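Local coordinates for class II aldolase/adducin N-terminal domain-containing protein (Thermoplasma acidophilum, PDB 3M4R) that binds a zinc ion in its class II aldolase/adducin-type domain, the N-terminal part of a longer protein that probably has oxidoreductase activity, at residues Ala169-Val172 with Met173-Lys177; Ile183-Arg186 with Lys187-Leu190; Asp202-Ile205 with Asn206-Arg210. All coordinates share one frame; numbering follows the deposited sequence.

Interaction 1: Ala169-Val172 with Met173-Lys177; sequences AKEV and MNCFK
Ala-169 O accepts Met-173 N at 2.9 Å in the first of four successive i to i+4 backbone hydrogen bonds, which run on to Phe-176 N with Val-172 O at 3.1 Å and bend toward the C-terminal end of helix 166-175, the N-H...O angle falling from 164° at Met-173 to 137° at Cys-175, before Phe-176 leaves helical backbone angles.

Among the side chains, Lys-170 and selenomethionine Met-173 run alongside each other in the same direction. The lysine chain is bent at chi2 and chi3, and its CE comes within 3.9 Å of the methyl CE of Met-173. The ammonium NZ reaches beyond this to a hydrogen bond with Ala-87 O. Asn-174 folds back over the preceding turn, its CG anti to the carbonyl carbon (chi1 -64°), which brings ND2 to 3.0 Å from Lys-170 O; the N-H is not aimed at that oxygen, and the approach is a contact without a hydrogen bond. Val-172 faces the sheet, touching Leu-159, Ile-183 and Leu-185, while the Phe-176 ring meets Phe-193 edge-to-face. Helix 166-175 is the connecting helix of a beta-alpha-beta unit between strands 156-159 and 182-185, and these residues form its C-terminal end.

The contact thus separates by chemistry: the aliphatic part of Lys-170 packs on a selenomethionine methyl while its ammonium group is hydrogen-bonded to the loop carbonyl Ala-87 O, and apolar Val-172 seats the helix on the sheet.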
# COMPACT_ATOMS: atom_id res chain seq x y z
N ALA A 169 -8.65 4.38 6.11
CA ALA A 169 -7.28 4.59 6.50
C ALA A 169 -7.12 4.70 8.00
O ALA A 169 -6.18 4.15 8.54
CB ALA A 169 -6.62 5.82 5.75
N LYS A 170 -8.05 5.38 8.65
CA LYS A 170 -8.07 5.47 10.12
C LYS A 170 -8.23 4.11 10.84
O LYS A 170 -7.59 3.82 11.86
CB LYS A 170 -9.24 6.36 10.51
CG LYS A 170 -9.08 7.79 9.95
CD LYS A 170 -9.01 8.82 11.01
CE LYS A 170 -7.87 8.64 12.00
NZ LYS A 170 -8.24 9.46 13.17
N GLU A 171 -9.09 3.27 10.30
CA GLU A 171 -9.28 1.90 10.84
C GLU A 171 -8.06 1.04 10.63
O GLU A 171 -7.68 0.25 11.50
CB GLU A 171 -10.42 1.24 10.13
CG GLU A 171 -11.74 1.70 10.60
CD GLU A 171 -12.01 1.30 12.05
OE1 GLU A 171 -11.94 0.09 12.39
OE2 GLU A 171 -12.26 2.22 12.85
N VAL A 172 -7.45 1.19 9.45
CA VAL A 172 -6.23 0.50 9.15
C VAL A 172 -5.17 0.93 10.16
O VAL A 172 -4.50 0.08 10.76
CB VAL A 172 -5.80 0.76 7.70
CG1 VAL A 172 -4.39 0.39 7.51
CG2 VAL A 172 -6.73 0.05 6.75
N MSE A 173 -5.03 2.24 10.34
CA MSE A 173 -4.09 2.76 11.29
C MSE A 173 -4.30 2.12 12.66
O MSE A 173 -3.34 1.69 13.29
CB MSE A 173 -4.27 4.27 11.44
CG MSE A 173 -3.22 4.91 12.32
SE MSE A 173 -3.44 6.87 12.36
CE MSE A 173 -4.79 6.99 13.73
N ASN A 174 -5.54 2.10 13.12
CA ASN A 174 -5.84 1.64 14.47
C ASN A 174 -5.76 0.11 14.66
O ASN A 174 -5.52 -0.34 15.76
CB ASN A 174 -7.21 2.14 14.92
CG ASN A 174 -7.28 3.68 15.02
OD1 ASN A 174 -6.29 4.37 15.36
ND2 ASN A 174 -8.47 4.21 14.74
N CYS A 175 -5.92 -0.68 13.59
CA CYS A 175 -5.89 -2.13 13.76
C CYS A 175 -4.48 -2.67 13.57
O CYS A 175 -4.20 -3.79 13.94
CB CYS A 175 -6.86 -2.81 12.80
SG CYS A 175 -8.55 -2.32 13.13
N PHE A 176 -3.59 -1.86 13.01
CA PHE A 176 -2.23 -2.31 12.85
C PHE A 176 -1.67 -2.75 14.23
O PHE A 176 -1.84 -2.04 15.20
CB PHE A 176 -1.34 -1.23 12.23
CG PHE A 176 0.07 -1.65 12.11
CD1 PHE A 176 0.46 -2.50 11.08
CD2 PHE A 176 1.01 -1.31 13.09
CE1 PHE A 176 1.78 -2.93 10.97
CE2 PHE A 176 2.33 -1.76 13.01
CZ PHE A 176 2.72 -2.58 11.94
N LYS A 177 -1.04 -3.92 14.30
CA LYS A 177 -0.30 -4.36 15.51
C LYS A 177 1.11 -4.83 15.14
O LYS A 177 1.32 -5.45 14.09
CB LYS A 177 -1.05 -5.48 16.25
CG LYS A 177 -2.35 -5.05 16.96

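Interaction 2: Ile183-Arg186 with Lys187-Leu190. With ZN (zinc ion), chain B.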
# COMPACT_ATOMS: atom_id res chain seq x y z
N ILE A 183 -2.68 -6.91 6.48
CA ILE A 183 -4.02 -6.51 6.84
C ILE A 183 -4.92 -6.78 5.63
O ILE A 183 -4.65 -6.29 4.53
CB ILE A 183 -4.11 -5.03 7.17
CG1 ILE A 183 -3.27 -4.72 8.42
CG2 ILE A 183 -5.56 -4.63 7.35
CD1 ILE A 183 -3.23 -3.17 8.78
N VAL A 184 -5.95 -7.59 5.85
CA VAL A 184 -6.87 -8.05 4.81
C VAL A 184 -8.11 -7.18 4.86
O VAL A 184 -8.69 -7.01 5.92
CB VAL A 184 -7.28 -9.49 5.02
CG1 VAL A 184 -8.32 -9.93 3.95
CG2 VAL A 184 -6.04 -10.37 4.98
N LEU A 185 -8.49 -6.61 3.72
CA LEU A 185 -9.62 -5.66 3.67
C LEU A 185 -10.72 -6.36 2.89
O LEU A 185 -10.64 -6.48 1.66
CB LEU A 185 -9.18 -4.35 3.00
CG LEU A 185 -7.92 -3.61 3.51
CD1 LEU A 185 -7.63 -2.31 2.68
CD2 LEU A 185 -8.02 -3.30 4.99
N ARG A 186 -11.74 -6.86 3.59
CA ARG A 186 -12.77 -7.62 2.91
C ARG A 186 -13.44 -6.81 1.82
O ARG A 186 -13.74 -5.64 2.01
CB ARG A 186 -13.81 -8.18 3.89
CG ARG A 186 -13.19 -9.15 4.89
CD ARG A 186 -14.25 -9.86 5.74
NE ARG A 186 -14.99 -10.84 4.96
CZ ARG A 186 -15.47 -11.98 5.44
NH1 ARG A 186 -16.14 -12.78 4.64
NH2 ARG A 186 -15.27 -12.33 6.71
N LYS A 187 -13.64 -7.46 0.68
CA LYS A 187 -14.25 -6.88 -0.51
C LYS A 187 -13.49 -5.71 -1.11
O LYS A 187 -14.10 -4.87 -1.80
CB LYS A 187 -15.70 -6.47 -0.25
CG LYS A 187 -16.53 -7.54 0.39
CD LYS A 187 -18.06 -7.33 0.16
CE LYS A 187 -18.86 -8.36 0.94
NZ LYS A 187 -20.02 -7.69 1.59
N HIS A 188 -12.18 -5.63 -0.82
CA HIS A 188 -11.30 -4.57 -1.28
C HIS A 188 -9.95 -5.15 -1.69
O HIS A 188 -9.61 -5.10 -2.85
CB HIS A 188 -11.10 -3.52 -0.18
CG HIS A 188 -10.29 -2.31 -0.58
ND1 HIS A 188 -10.11 -1.23 0.26
CD2 HIS A 188 -9.60 -2.02 -1.72
CE1 HIS A 188 -9.32 -0.34 -0.33
NE2 HIS A 188 -9.02 -0.78 -1.54
N GLY A 189 -9.18 -5.68 -0.75
CA GLY A 189 -7.88 -6.23 -1.11
C GLY A 189 -7.02 -6.49 0.09
O GLY A 189 -7.50 -6.90 1.16
N LEU A 190 -5.72 -6.22 -0.08
CA LEU A 190 -4.72 -6.58 0.90
C LEU A 190 -3.72 -5.47 1.07
O LEU A 190 -3.31 -4.82 0.10
CB LEU A 190 -4.00 -7.82 0.44
CG LEU A 190 -2.84 -8.36 1.30
CD1 LEU A 190 -3.30 -8.83 2.71
CD2 LEU A 190 -2.27 -9.57 0.55
ZN ZN B . -7.66 -0.00 -2.72
O HOH W 1 -9.25 0.88 -3.60
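Leu-185 and Gly-189 form an antiparallel hydrogen-bonded pair where strand 182-185 turns back into strand 189-194. Leu-185 N gives a bond of 2.8 Å to Gly-189 O, and Leu-185 O takes two donors in return: Gly-189 N at 2.9 Å, in the carbonyl plane, and His-188 N at 3.0 Å, from above that plane. The second is the more bent, with an N-H...O angle of 137°. Two consecutive residues opposite one define a classic beta bulge. The backbone angles of Gly-189 leave no room for a beta carbon beside the carbonyl oxygen of His-188.

Van der Waals contacts make up a second group. Val-184 and Leu-190, a non-hydrogen-bonded pair, touch through CG2 of the valine and CD1 of the leucine at 3.9 Å; the same CD1 lies 3.4 Å from Ile-183 O. Leu-185 points to the opposite face of the sheet from Val-184 and Leu-190. The His-188 side chain lies alongside it and runs the same way, with Leu-185 CD1 coming obliquely to within 3.6 Å of His-188 ND1. Leu-168 and Val-172 of helix 166-175 cover this leucine.

Around the turn, polar and metal bonds take over from the strand pairing. Arg-186 directs its guanidinium group to Thr-140 O, Leu-144 O and Ser-146 OG. His-188, with its CG anti to the backbone N (chi1 -176°), extends its ring from the bulge to the zinc ion, which NE2 binds at 2.0 Å; water 1 is also a ligand, at 2.0 Å. Glu-116, His-130 and His-132 supply the remaining protein ligands, and this histidine-rich zinc site, to which the bulged hairpin contributes one histidine, is characteristic of the class II aldolase fold.

Interaction 3: Asp202-Ile205 with Asn206-Arg210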
# COMPACT_ATOMS: atom_id res chain seq x y z
N ASP A 202 7.27 -10.38 -0.26
CA ASP A 202 7.14 -11.80 0.10
C ASP A 202 5.86 -12.03 0.91
O ASP A 202 5.17 -13.05 0.75
CB ASP A 202 8.37 -12.30 0.89
CG ASP A 202 9.66 -12.43 0.03
OD1 ASP A 202 9.60 -12.41 -1.24
OD2 ASP A 202 10.75 -12.60 0.65
N ARG A 203 5.55 -11.10 1.82
CA ARG A 203 4.35 -11.21 2.63
C ARG A 203 3.12 -11.14 1.76
O ARG A 203 2.14 -11.86 2.02
CB ARG A 203 4.25 -10.11 3.69
CG ARG A 203 5.19 -10.29 4.85
CD ARG A 203 5.36 -9.08 5.76
NE ARG A 203 6.16 -9.49 6.92
CZ ARG A 203 6.86 -8.70 7.72
NH1 ARG A 203 6.89 -7.41 7.52
NH2 ARG A 203 7.56 -9.22 8.72
N HIS A 204 3.16 -10.30 0.73
CA HIS A 204 2.02 -10.20 -0.17
C HIS A 204 1.75 -11.53 -0.90
O HIS A 204 0.61 -12.01 -0.98
CB HIS A 204 2.23 -9.09 -1.18
CG HIS A 204 0.99 -8.32 -1.49
ND1 HIS A 204 0.63 -7.19 -0.78
CD2 HIS A 204 0.04 -8.50 -2.43
CE1 HIS A 204 -0.54 -6.74 -1.24
NE2 HIS A 204 -0.90 -7.50 -2.26
N ILE A 205 2.81 -12.11 -1.47
CA ILE A 205 2.67 -13.35 -2.24
C ILE A 205 2.19 -14.49 -1.36
O ILE A 205 1.24 -15.19 -1.72
CB ILE A 205 3.99 -13.74 -2.95
CG1 ILE A 205 4.40 -12.68 -3.99
CG2 ILE A 205 3.89 -15.14 -3.60
CD1 ILE A 205 3.28 -12.31 -4.97
N ASN A 206 2.84 -14.66 -0.21
CA ASN A 206 2.50 -15.73 0.75
C ASN A 206 1.02 -15.69 1.09
O ASN A 206 0.34 -16.71 0.99
CB ASN A 206 3.39 -15.64 1.99
CG ASN A 206 4.75 -16.30 1.77
OD1 ASN A 206 4.83 -17.33 1.09
ND2 ASN A 206 5.82 -15.74 2.34
N ILE A 207 0.49 -14.50 1.38
CA ILE A 207 -0.92 -14.38 1.75
C ILE A 207 -1.87 -14.62 0.59
O ILE A 207 -2.86 -15.37 0.73
CB ILE A 207 -1.23 -13.02 2.38
CG1 ILE A 207 -0.61 -12.96 3.79
CG2 ILE A 207 -2.74 -12.76 2.41
CD1 ILE A 207 -0.35 -11.52 4.24
N VAL A 208 -1.59 -14.05 -0.56
CA VAL A 208 -2.51 -14.20 -1.68
C VAL A 208 -2.50 -15.66 -2.14
O VAL A 208 -3.55 -16.22 -2.43
CB VAL A 208 -2.16 -13.27 -2.85
CG1 VAL A 208 -2.99 -13.61 -4.06
CG2 VAL A 208 -2.38 -11.78 -2.43
N SER A 209 -1.32 -16.27 -2.17
CA SER A 209 -1.17 -17.63 -2.69
C SER A 209 -1.88 -18.61 -1.76
O SER A 209 -2.45 -19.58 -2.23
CB SER A 209 0.30 -17.99 -2.96
OG SER A 209 1.03 -18.30 -1.78
N ARG A 210 -1.90 -18.31 -0.46
CA ARG A 210 -2.71 -19.05 0.50
C ARG A 210 -4.21 -18.90 0.25
O ARG A 210 -4.97 -19.89 0.35
CB ARG A 210 -2.34 -18.71 1.95
CG ARG A 210 -0.92 -19.14 2.30
CD ARG A 210 -0.43 -18.60 3.65
NE ARG A 210 -0.91 -19.43 4.74
CZ ARG A 210 -0.42 -19.42 5.98
NH1 ARG A 210 -0.94 -20.21 6.91
NH2 ARG A 210 0.58 -18.59 6.32
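Helix 197-215, the last helix of the chain, brings His-204 and Val-208 together one turn apart on its buried side. Their side chains cross at a slant, with CG2 of the valine 4.1 Å from CD2 of the imidazole. The same methyl lies 3.3 Å from His-204 O, the acceptor of the Val-208 N hydrogen bond. Both nitrogens of the imidazole are held from outside the helix: ND1 bonds to Thr-192 OG1 and NE2 to Ser-131 OG, which should fix the rotation of the ring in its buried setting.

Regular alpha-helical i to i+4 bonding underlies these contacts. Asn-206 N bonds to Asp-202 O at 3.0 Å, and Ile-207 N to Arg-203 O at 3.2 Å. Ser-209 N completes the set on Ile-205 O, at 2.8 Å, with a C=O...N angle of 165°. This helix packs against the central mixed sheet: Ile-207 and Val-208 touch Leu-190 of strand 189-194 and Ile-136 of helix 134-140, while Ile-205 meets Leu-33 in a loop. Within the helix, Ile-207 also places CD1 3.4 Å from Arg-203 O.

On the polar side, the amide of Asn-206 leans toward the N-terminal end of the helix, CG being anti to the carbonyl carbon (chi1 -82°). Its ND2 comes to 3.2 Å from Asp-202 O, but at an angle too poor for a hydrogen bond. The charged side chains of Asp-202 and Arg-203 find partners outside the two segments: Asp-202 forms a salt bridge with Lys-198 and a hydrogen bond with Asn-6, and Arg-203 makes a salt bridge to Asp-181 through NE while NH1 bonds to Phe-193 O.

The three contacts follow one another along the chain, and interaction 2 joins the other two. Helix 166-175 of interaction 1 is the crossover helix between parallel strands 156-159 and 182-185; the second of these strands opens the hairpin of interaction 2, whose return strand leads into helix 197-215 of interaction 3. The centre of interaction 2 lies about 13 Å from each of the others, and it touches both, the first helix packing on strand 182-185 and the last on strand 189-194. Interactions 1 and 3, about 20 Å apart between centres, do not meet. The hairpin that carries one of the zinc ligands is therefore packed between two helices within one domain.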